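Local coordinates for (S)-ureidoglycine aminohydrolase cupin domain-containing protein (Pseudomonas syringae pv. tomato, PDB 3MYX) that is of unknown function but is a cupin protein probably related to (S)-ureidoglycine aminohydrolase, at residues 27-37 with 58-67; 73-81 with 93-104. One frame throughout, in Å; residues are numbered along the deposited sequence.

How the contacts relate
From the N terminus, the chain leaves strand 23-24, runs through the loop that holds 27-37, forms strands 37-39, 41-42 and 47-54, and comes back at 58-67, where contact 1 closes. Strand 66-71 then leads into strand 75-80, the start of contact 2, which closes after strand 83-88 when the chain returns through 93-104. The two contacts follow in series, neither nested nor crossed, with centres about 11 Å apart. They meet side by side: strand 57-60 pairs with strand 101-105, and Glu-61 probably hydrogen-bonds to Gln-100. Contact 1 fastens an irregular loop to the barrel; contact 2 pairs two strands of the four-stranded sheet and packs strand 92-95 of the eight-stranded sheet against them.

Contact 1. Residues 27-37 with 58-67; sequences IDAHDPFDSGR and LSVEAYPYTE
Arg-37 is gripped by two carboxylates at once, in a salt-bridge network with Glu-67 across the contact and Asp-31 from its own loop. Glu-67 is met end-on, with NH1 of Arg-37 2.8 Å from OE2 of Glu-67 in a nearly straight bond (N-H...O 171°), while NH2 of Arg-37 goes to OE1 on its syn lone pair. Asp-31 takes the NE side of the same guanidinium. The arginine chain bends at chi2 (75°) and chi3 (77°), which turns its flat end between the two acids. Tyr-63 OH adds a 2.7 Å bond to Glu-67 OE1 from above the carboxylate plane, helping to fix that acid's rotation. Tyr-65 OH donates to Asp-28 OD1 at 2.7 Å; His-30 N reaches this oxygen from the opposite face of the carboxylate, closing an Asx turn. Apolar packing continues the contact: Pro-32 CG lies 3.7 Å from Tyr-63 CE1, CD of Pro-32 packs against CG of Pro-64, and Leu-58 CD2, in one of two conformers, makes an off-centre CH-pi contact with the Phe-33 ring. The loop packs on strands 57-60 and 66-71 and also touches 47-54 and 109-116, where Phe-54 meets Phe-33 edge-to-face and Phe-113 makes a cation-pi contact with Arg-37.

Contact 2. Residues 73-81 with 93-104; sequences RGSVTLTSG and AVIGRGTQVRID. With EDO (1,2-ethanediol), chain D.
Ser-80 swings its OG opposite the backbone N (chi1 -178°), which carries the hydroxyl to Gln-100 O, 2.6 Å away and in the carbonyl plane. Leu-78, with CG opposite its carbonyl carbon (chi1 -57°), sends its two methyls to different partners: CD2 runs beside Ile-103, 3.9 Å from CG1 of that residue, and CD1 reaches Ala-93 CB at 4.0 Å. Ile-95 CD1 also touches Leu-78 CD2, so strand 92-95 closes over the apolar side of the pair. Between 75-80 and 101-104 the backbones run antiparallel, Thr-77 with Asp-104 and Thr-79 with Arg-102 as hydrogen-bonded pairs, and Leu-78 with Ile-103 as the non-hydrogen-bonded pair between them. These are the two central strands of a four-stranded antiparallel sheet, part of the beta-barrel expected of a cupin, with Leu-78 and Ile-103 facing inward and the two threonines, Arg-102 and Asp-104 on the other face. Before strand 101-105 comes a type II turn from Gly-96 to Thr-99, where Thr-99 OG1 and N both bond to Gly-96 O. At the strand end, a 1,2-ethanediol, probably from the crystallisation liquor, accepts from Gly-81 N at 2.8 Å through O1 and donates to Gln-100 OE1.

Contact 1. Residues 27-37 with 58-67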
loop_
_atom_site.group_PDB
_atom_site.type_symbol
_atom_site.label_atom_id
_atom_site.label_comp_id
_atom_site.label_asym_id
_atom_site.label_seq_id
_atom_site.Cartn_x
_atom_site.Cartn_y
_atom_site.Cartn_z
ATOM N N ILE A 27 6.550 -14.863 -4.520
ATOM C CA ILE A 27 7.036 -14.516 -3.187
ATOM C C ILE A 27 7.385 -15.801 -2.421
ATOM O O ILE A 27 8.378 -15.877 -1.685
ATOM C CB ILE A 27 6.008 -13.655 -2.400
ATOM C CG1 ILE A 27 5.766 -12.300 -3.097
ATOM C CG2 ILE A 27 6.482 -13.466 -0.935
ATOM C CD1 ILE A 27 4.494 -11.583 -2.618
ATOM N N ASP A 28 6.518 -16.796 -2.575
ATOM C CA ASP A 28 6.699 -18.103 -1.953
ATOM C C ASP A 28 5.954 -19.132 -2.799
ATOM O O ASP A 28 5.422 -18.788 -3.868
ATOM C CB ASP A 28 6.282 -18.090 -0.473
ATOM C CG ASP A 28 4.804 -17.787 -0.257
ATOM O OD1 ASP A 28 3.982 -18.091 -1.149
ATOM O OD2 ASP A 28 4.483 -17.269 0.844
ATOM N N ALA A 29 5.923 -20.382 -2.359
ATOM C CA ALA A 29 5.369 -21.446 -3.175
ATOM C C ALA A 29 3.853 -21.381 -3.314
ATOM O O ALA A 29 3.296 -22.163 -4.064
ATOM C CB ALA A 29 5.792 -22.816 -2.624
ATOM N N HIS A 30 3.204 -20.457 -2.601
ATOM C CA HIS A 30 1.766 -20.241 -2.734
ATOM C C HIS A 30 1.378 -19.094 -3.663
ATOM O O HIS A 30 0.192 -18.931 -3.965
ATOM C CB HIS A 30 1.137 -19.967 -1.364
ATOM C CG HIS A 30 1.283 -21.096 -0.410
ATOM N ND1 HIS A 30 0.348 -22.093 -0.300
ATOM C CD2 HIS A 30 2.249 -21.386 0.486
ATOM C CE1 HIS A 30 0.740 -22.959 0.621
ATOM N NE2 HIS A 30 1.885 -22.545 1.121
ATOM N N ASP A 31 2.335 -18.293 -4.110
ATOM C CA ASP A 31 2.004 -17.069 -4.863
ATOM C C ASP A 31 1.386 -17.464 -6.205
ATOM O O ASP A 31 1.980 -18.226 -6.962
ATOM C CB ASP A 31 3.284 -16.267 -5.112
ATOM C CG ASP A 31 3.036 -14.831 -5.504
ATOM O OD1 ASP A 31 1.897 -14.483 -5.906
ATOM O OD2 ASP A 31 4.011 -14.044 -5.431
ATOM N N PRO A 32 0.203 -16.932 -6.535
ATOM C CA PRO A 32 -0.350 -17.201 -7.872
ATOM C C PRO A 32 0.387 -16.459 -8.998
ATOM O O PRO A 32 0.196 -16.786 -10.173
ATOM C CB PRO A 32 -1.800 -16.714 -7.762
ATOM C CG PRO A 32 -1.875 -15.911 -6.582
ATOM C CD PRO A 32 -0.724 -16.152 -5.694
ATOM N N PHE A 33 1.159 -15.432 -8.649
ATOM C CA PHE A 33 1.952 -14.653 -9.597
ATOM C C PHE A 33 3.390 -15.142 -9.560
ATOM O O PHE A 33 3.849 -15.707 -8.573
ATOM C CB PHE A 33 1.851 -13.153 -9.308
ATOM C CG PHE A 33 0.469 -12.612 -9.506
ATOM C CD1 PHE A 33 0.025 -12.315 -10.785
ATOM C CD2 PHE A 33 -0.404 -12.434 -8.436
ATOM C CE1 PHE A 33 -1.263 -11.844 -10.993
ATOM C CE2 PHE A 33 -1.687 -11.960 -8.631
ATOM C CZ PHE A 33 -2.123 -11.672 -9.910
ATOM N N ASP A 34 4.088 -14.957 -10.664
ATOM C CA ASP A 34 5.474 -15.414 -10.772
ATOM C C ASP A 34 6.267 -14.394 -11.590
ATOM O O ASP A 34 6.838 -13.490 -11.000
ATOM C CB ASP A 34 5.575 -16.864 -11.281
ATOM C CG ASP A 34 4.556 -17.198 -12.348
ATOM O OD1 ASP A 34 4.803 -16.845 -13.518
ATOM O OD2 ASP A 34 3.522 -17.834 -12.030
ATOM N N SER A 35 6.258 -14.491 -12.924
ATOM C CA SER A 35 7.014 -13.550 -13.750
ATOM C C SER A 35 6.530 -12.111 -13.564
ATOM O O SER A 35 7.313 -11.158 -13.687
ATOM C CB SER A 35 6.969 -13.933 -15.248
ATOM O OG SER A 35 5.659 -13.921 -15.768
ATOM N N GLY A 36 5.243 -11.965 -13.277
ATOM C CA GLY A 36 4.649 -10.648 -13.060
ATOM C C GLY A 36 4.863 -10.052 -11.685
ATOM O O GLY A 36 4.599 -8.868 -11.489
ATOM N N ARG A 37 5.309 -10.865 -10.721
ATOM C CA ARG A 37 5.505 -10.417 -9.350
ATOM C C ARG A 37 6.874 -9.782 -9.191
ATOM O O ARG A 37 7.899 -10.431 -9.435
ATOM C CB ARG A 37 5.342 -11.598 -8.375
ATOM C CG ARG A 37 5.604 -11.245 -6.914
ATOM C CD ARG A 37 4.469 -10.463 -6.278
ATOM N NE ARG A 37 3.351 -11.326 -5.949
ATOM C CZ ARG A 37 2.197 -10.912 -5.435
ATOM N NH1 ARG A 37 1.962 -9.630 -5.261
ATOM N NH2 ARG A 37 1.266 -11.793 -5.128
ATOM N N LEU A 58 -6.389 -14.624 -14.369
ATOM C CA LEU A 58 -6.092 -15.847 -13.639
ATOM C C LEU A 58 -7.067 -15.996 -12.483
ATOM O O LEU A 58 -7.522 -15.045 -11.882
ATOM C CB LEU A 58 -4.606 -15.962 -13.202
ATOM C CG LEU A 58 -3.991 -15.047 -12.128
ATOM C CD1 LEU A 58 -4.617 -15.304 -10.779
ATOM C CD2 LEU A 58 -2.466 -15.190 -12.031
ATOM N N SER A 59 -7.424 -17.240 -12.234
ATOM C CA SER A 59 -8.371 -17.577 -11.185
ATOM C C SER A 59 -7.624 -18.299 -10.063
ATOM O O SER A 59 -6.782 -19.174 -10.314
ATOM C CB SER A 59 -9.484 -18.467 -11.743
ATOM O OG SER A 59 -10.317 -17.770 -12.670
ATOM N N VAL A 60 -7.933 -17.929 -8.827
ATOM C CA VAL A 60 -7.322 -18.505 -7.644
ATOM C C VAL A 60 -8.435 -19.053 -6.754
ATOM O O VAL A 60 -9.375 -18.328 -6.418
ATOM C CB VAL A 60 -6.521 -17.432 -6.885
ATOM C CG1 VAL A 60 -5.726 -18.061 -5.727
ATOM C CG2 VAL A 60 -5.597 -16.674 -7.840
ATOM N N GLU A 61 -8.355 -20.330 -6.375
ATOM C CA GLU A 61 -9.431 -20.936 -5.589
ATOM C C GLU A 61 -9.513 -20.372 -4.167
ATOM O O GLU A 61 -10.606 -20.167 -3.664
ATOM C CB GLU A 61 -9.304 -22.465 -5.571
ATOM C CG GLU A 61 -10.329 -23.201 -4.695
ATOM C CD GLU A 61 -11.766 -22.751 -4.913
ATOM O OE1 GLU A 61 -12.100 -22.357 -6.053
ATOM O OE2 GLU A 61 -12.552 -22.795 -3.935
ATOM N N ALA A 62 -8.363 -20.120 -3.532
ATOM C CA ALA A 62 -8.322 -19.555 -2.176
ATOM C C ALA A 62 -7.100 -18.662 -2.109
ATOM O O ALA A 62 -5.979 -19.141 -2.004
ATOM C CB ALA A 62 -8.258 -20.661 -1.130
ATOM N N TYR A 63 -7.297 -17.347 -2.162
ATOM C CA TYR A 63 -6.162 -16.451 -2.264
ATOM C C TYR A 63 -5.270 -16.632 -1.037
ATOM O O TYR A 63 -5.771 -16.678 0.082
ATOM C CB TYR A 63 -6.617 -14.986 -2.423
ATOM C CG TYR A 63 -5.558 -14.170 -3.110
ATOM C CD1 TYR A 63 -5.355 -14.280 -4.486
ATOM C CD2 TYR A 63 -4.694 -13.355 -2.389
ATOM C CE1 TYR A 63 -4.335 -13.585 -5.115
ATOM C CE2 TYR A 63 -3.655 -12.663 -3.025
ATOM C CZ TYR A 63 -3.487 -12.777 -4.392
ATOM O OH TYR A 63 -2.484 -12.128 -5.071
ATOM N N PRO A 64 -3.949 -16.764 -1.232
ATOM C CA PRO A 64 -3.113 -17.241 -0.131
ATOM C C PRO A 64 -2.708 -16.158 0.864
ATOM O O PRO A 64 -2.175 -16.480 1.922
ATOM C CB PRO A 64 -1.878 -17.765 -0.848
ATOM C CG PRO A 64 -1.809 -16.953 -2.093
ATOM C CD PRO A 64 -3.224 -16.808 -2.512
ATOM N N TYR A 65 -2.916 -14.897 0.498
ATOM C CA TYR A 65 -2.471 -13.758 1.272
ATOM C C TYR A 65 -3.649 -12.827 1.524
ATOM O O TYR A 65 -4.670 -12.917 0.853
ATOM C CB TYR A 65 -1.429 -12.973 0.478
ATOM C CG TYR A 65 -0.319 -13.773 -0.189
ATOM C CD1 TYR A 65 0.255 -14.883 0.428
ATOM C CD2 TYR A 65 0.197 -13.376 -1.415
ATOM C CE1 TYR A 65 1.287 -15.595 -0.176
ATOM C CE2 TYR A 65 1.224 -14.076 -2.010
ATOM C CZ TYR A 65 1.776 -15.165 -1.380
ATOM O OH TYR A 65 2.789 -15.844 -2.002
ATOM N N THR A 66 -3.483 -11.887 2.452
ATOM C CA THR A 66 -4.284 -10.657 2.418
ATOM C C THR A 66 -3.495 -9.693 1.556
ATOM O O THR A 66 -2.347 -9.439 1.833
ATOM C CB THR A 66 -4.499 -10.056 3.798
ATOM O OG1 THR A 66 -5.094 -11.050 4.641
ATOM C CG2 THR A 66 -5.383 -8.824 3.714
ATOM N N GLU A 67 -4.098 -9.161 0.503
ATOM C CA GLU A 67 -3.346 -8.337 -0.455
ATOM C C GLU A 67 -4.131 -7.115 -0.924
ATOM O O GLU A 67 -5.270 -7.217 -1.362
ATOM C CB GLU A 67 -2.861 -9.180 -1.643
ATOM C CG GLU A 67 -1.932 -8.416 -2.586
ATOM C CD GLU A 67 -1.151 -9.306 -3.561
ATOM O OE1 GLU A 67 -1.103 -10.556 -3.404
ATOM O OE2 GLU A 67 -0.516 -8.704 -4.453
#

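Contact 2. Residues 73-81 with 93-104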
loop_
_atom_site.group_PDB
_atom_site.type_symbol
_atom_site.label_atom_id
_atom_site.label_comp_id
_atom_site.label_asym_id
_atom_site.label_seq_id
_atom_site.Cartn_x
_atom_site.Cartn_y
_atom_site.Cartn_z
ATOM N N ARG A 73 -1.463 1.610 -13.894
ATOM C CA ARG A 73 -1.671 1.612 -15.337
ATOM C C ARG A 73 -2.635 0.502 -15.684
ATOM O O ARG A 73 -2.599 -0.560 -15.074
ATOM C CB ARG A 73 -0.335 1.377 -16.045
ATOM C CG ARG A 73 -0.349 1.576 -17.544
ATOM C CD ARG A 73 1.060 1.445 -18.093
ATOM N NE ARG A 73 1.477 0.050 -18.172
ATOM C CZ ARG A 73 2.714 -0.387 -17.955
ATOM N NH1 ARG A 73 3.688 0.453 -17.620
ATOM N NH2 ARG A 73 2.980 -1.680 -18.065
ATOM N N GLY A 74 -3.488 0.729 -16.670
ATOM C CA GLY A 74 -4.386 -0.311 -17.095
ATOM C C GLY A 74 -5.576 -0.474 -16.179
ATOM O O GLY A 74 -6.063 0.491 -15.579
ATOM N N SER A 75 -6.048 -1.704 -16.083
ATOM C CA SER A 75 -7.278 -1.966 -15.369
ATOM C C SER A 75 -7.351 -3.402 -14.954
ATOM O O SER A 75 -6.888 -4.288 -15.685
ATOM C CB SER A 75 -8.490 -1.630 -16.263
ATOM O OG SER A 75 -9.711 -1.758 -15.562
ATOM N N VAL A 76 -7.923 -3.640 -13.780
ATOM C CA VAL A 76 -8.160 -4.996 -13.291
ATOM C C VAL A 76 -9.606 -5.109 -12.857
ATOM O O VAL A 76 -10.117 -4.214 -12.190
ATOM C CB VAL A 76 -7.247 -5.345 -12.085
ATOM C CG1 VAL A 76 -7.741 -6.614 -11.340
ATOM C CG2 VAL A 76 -5.799 -5.510 -12.544
ATOM N N THR A 77 -10.252 -6.207 -13.211
ATOM C CA THR A 77 -11.544 -6.553 -12.637
ATOM C C THR A 77 -11.353 -7.791 -11.763
ATOM O O THR A 77 -10.831 -8.825 -12.225
ATOM C CB THR A 77 -12.614 -6.798 -13.701
ATOM O OG1 THR A 77 -12.844 -5.575 -14.413
ATOM C CG2 THR A 77 -13.928 -7.274 -13.062
ATOM N N LEU A 78 -11.725 -7.640 -10.495
ATOM C CA LEU A 78 -11.673 -8.695 -9.502
ATOM C C LEU A 78 -13.090 -9.247 -9.376
ATOM O O LEU A 78 -14.026 -8.489 -9.121
ATOM C CB LEU A 78 -11.226 -8.132 -8.135
ATOM C CG LEU A 78 -9.887 -7.402 -8.114
ATOM C CD1 LEU A 78 -9.663 -6.757 -6.752
ATOM C CD2 LEU A 78 -8.727 -8.352 -8.470
ATOM N N THR A 79 -13.249 -10.553 -9.536
ATOM C CA THR A 79 -14.545 -11.198 -9.390
ATOM C C THR A 79 -14.452 -12.308 -8.341
ATOM O O THR A 79 -13.489 -13.061 -8.329
ATOM C CB THR A 79 -15.025 -11.771 -10.748
ATOM O OG1 THR A 79 -14.882 -10.763 -11.768
ATOM C CG2 THR A 79 -16.477 -12.224 -10.662
ATOM N N SER A 80 -15.466 -12.413 -7.492
ATOM C CA SER A 80 -15.610 -13.488 -6.536
ATOM C C SER A 80 -17.090 -13.791 -6.448
ATOM O O SER A 80 -17.853 -13.014 -5.899
ATOM C CB SER A 80 -15.078 -13.063 -5.170
ATOM O OG SER A 80 -15.169 -14.129 -4.227
ATOM N N GLY A 81 -17.497 -14.932 -6.982
ATOM C CA GLY A 81 -18.907 -15.236 -7.103
ATOM C C GLY A 81 -19.616 -14.070 -7.770
ATOM O O GLY A 81 -19.159 -13.567 -8.812
ATOM N N ALA A 93 -8.254 -1.771 -4.052
ATOM C CA ALA A 93 -9.098 -2.765 -3.422
ATOM C C ALA A 93 -8.237 -3.709 -2.609
ATOM O O ALA A 93 -7.011 -3.755 -2.761
ATOM C CB ALA A 93 -9.910 -3.555 -4.448
ATOM N N VAL A 94 -8.914 -4.484 -1.766
ATOM C CA VAL A 94 -8.273 -5.508 -0.947
ATOM C C VAL A 94 -8.878 -6.873 -1.279
ATOM O O VAL A 94 -10.098 -6.998 -1.400
ATOM C CB VAL A 94 -8.511 -5.254 0.571
ATOM C CG1 VAL A 94 -7.740 -6.294 1.403
ATOM C CG2 VAL A 94 -8.119 -3.847 0.916
ATOM N N ILE A 95 -8.017 -7.869 -1.462
ATOM C CA ILE A 95 -8.420 -9.277 -1.538
ATOM C C ILE A 95 -8.127 -9.891 -0.173
ATOM O O ILE A 95 -6.968 -9.941 0.249
ATOM C CB ILE A 95 -7.625 -10.036 -2.618
ATOM C CG1 ILE A 95 -7.806 -9.375 -3.990
ATOM C CG2 ILE A 95 -8.056 -11.491 -2.652
ATOM C CD1 ILE A 95 -6.919 -9.945 -5.104
ATOM N N GLY A 96 -9.155 -10.310 0.550
ATOM C CA GLY A 96 -8.933 -10.932 1.821
ATOM C C GLY A 96 -8.318 -12.304 1.666
ATOM O O GLY A 96 -8.465 -12.984 0.617
ATOM N N ARG A 97 -7.637 -12.766 2.701
ATOM C CA ARG A 97 -7.097 -14.122 2.693
ATOM C C ARG A 97 -8.247 -15.139 2.524
ATOM O O ARG A 97 -9.286 -15.022 3.168
ATOM C CB ARG A 97 -6.307 -14.376 3.988
ATOM C CG ARG A 97 -5.249 -15.454 3.880
ATOM C CD ARG A 97 -4.462 -15.587 5.189
ATOM N NE ARG A 97 -3.288 -16.463 5.064
ATOM C CZ ARG A 97 -2.018 -16.070 4.853
ATOM N NH1 ARG A 97 -1.680 -14.767 4.754
ATOM N NH2 ARG A 97 -1.056 -17.006 4.741
ATOM N N GLY A 98 -8.041 -16.127 1.651
ATOM C CA GLY A 98 -9.001 -17.203 1.420
ATOM C C GLY A 98 -10.019 -16.932 0.340
ATOM O O GLY A 98 -10.828 -17.808 0.028
ATOM N N THR A 99 -10.003 -15.736 -0.241
ATOM C CA THR A 99 -10.992 -15.363 -1.247
ATOM C C THR A 99 -10.853 -16.206 -2.518
ATOM O O THR A 99 -9.759 -16.362 -3.045
ATOM C CB THR A 99 -10.850 -13.868 -1.627
ATOM O OG1 THR A 99 -10.831 -13.058 -0.451
ATOM C CG2 THR A 99 -12.003 -13.408 -2.486
ATOM N N GLN A 100 -11.978 -16.738 -3.003
ATOM C CA GLN A 100 -12.016 -17.314 -4.341
ATOM C C GLN A 100 -12.125 -16.144 -5.304
ATOM O O GLN A 100 -13.100 -15.392 -5.275
ATOM C CB GLN A 100 -13.191 -18.252 -4.507
ATOM C CG GLN A 100 -13.180 -18.980 -5.823
ATOM C CD GLN A 100 -14.488 -19.677 -6.090
ATOM O OE1 GLN A 100 -15.496 -19.032 -6.354
ATOM N NE2 GLN A 100 -14.466 -20.996 -6.046
ATOM N N VAL A 101 -11.098 -15.926 -6.116
ATOM C CA VAL A 101 -11.029 -14.681 -6.876
ATOM C C VAL A 101 -10.449 -14.901 -8.262
ATOM O O VAL A 101 -9.479 -15.653 -8.440
ATOM C CB VAL A 101 -10.229 -13.592 -6.101
ATOM C CG1 VAL A 101 -8.783 -14.021 -5.880
ATOM C CG2 VAL A 101 -10.308 -12.237 -6.808
ATOM N N ARG A 102 -11.045 -14.218 -9.227
ATOM C CA ARG A 102 -10.490 -14.114 -10.566
ATOM C C ARG A 102 -9.973 -12.695 -10.723
ATOM O O ARG A 102 -10.681 -11.719 -10.422
ATOM C CB ARG A 102 -11.531 -14.453 -11.637
ATOM C CG ARG A 102 -11.019 -14.356 -13.065
ATOM C CD ARG A 102 -12.075 -14.929 -13.980
ATOM N NE ARG A 102 -11.761 -14.854 -15.401
ATOM C CZ ARG A 102 -11.001 -15.722 -16.068
ATOM N NH1 ARG A 102 -10.404 -16.742 -15.457
ATOM N NH2 ARG A 102 -10.815 -15.551 -17.361
ATOM N N ILE A 103 -8.720 -12.594 -11.156
ATOM C CA ILE A 103 -8.024 -11.337 -11.360
ATOM C C ILE A 103 -7.840 -11.189 -12.859
ATOM O O ILE A 103 -7.077 -11.927 -13.460
ATOM C CB ILE A 103 -6.661 -11.352 -10.627
ATOM C CG1 ILE A 103 -6.863 -11.662 -9.127
ATOM C CG2 ILE A 103 -5.896 -10.043 -10.851
ATOM C CD1 ILE A 103 -5.588 -11.844 -8.305
ATOM N N ASP A 104 -8.577 -10.255 -13.446
ATOM C CA ASP A 104 -8.655 -10.113 -14.897
ATOM C C ASP A 104 -8.059 -8.749 -15.268
ATOM O O ASP A 104 -8.726 -7.728 -15.140
ATOM C CB ASP A 104 -10.107 -10.262 -15.363
ATOM C CG ASP A 104 -10.267 -10.233 -16.861
ATOM O OD1 ASP A 104 -9.274 -10.017 -17.578
ATOM O OD2 ASP A 104 -11.425 -10.412 -17.275
HETATM C C1 EDO D . -15.131 -16.320 -9.036
HETATM O O1 EDO D . -15.698 -16.924 -7.875
HETATM C C2 EDO D . -13.698 -16.781 -9.195
HETATM O O2 EDO D . -13.649 -18.212 -9.394
HETATM O O HOH W 1 -14.318 -15.823 -1.382
#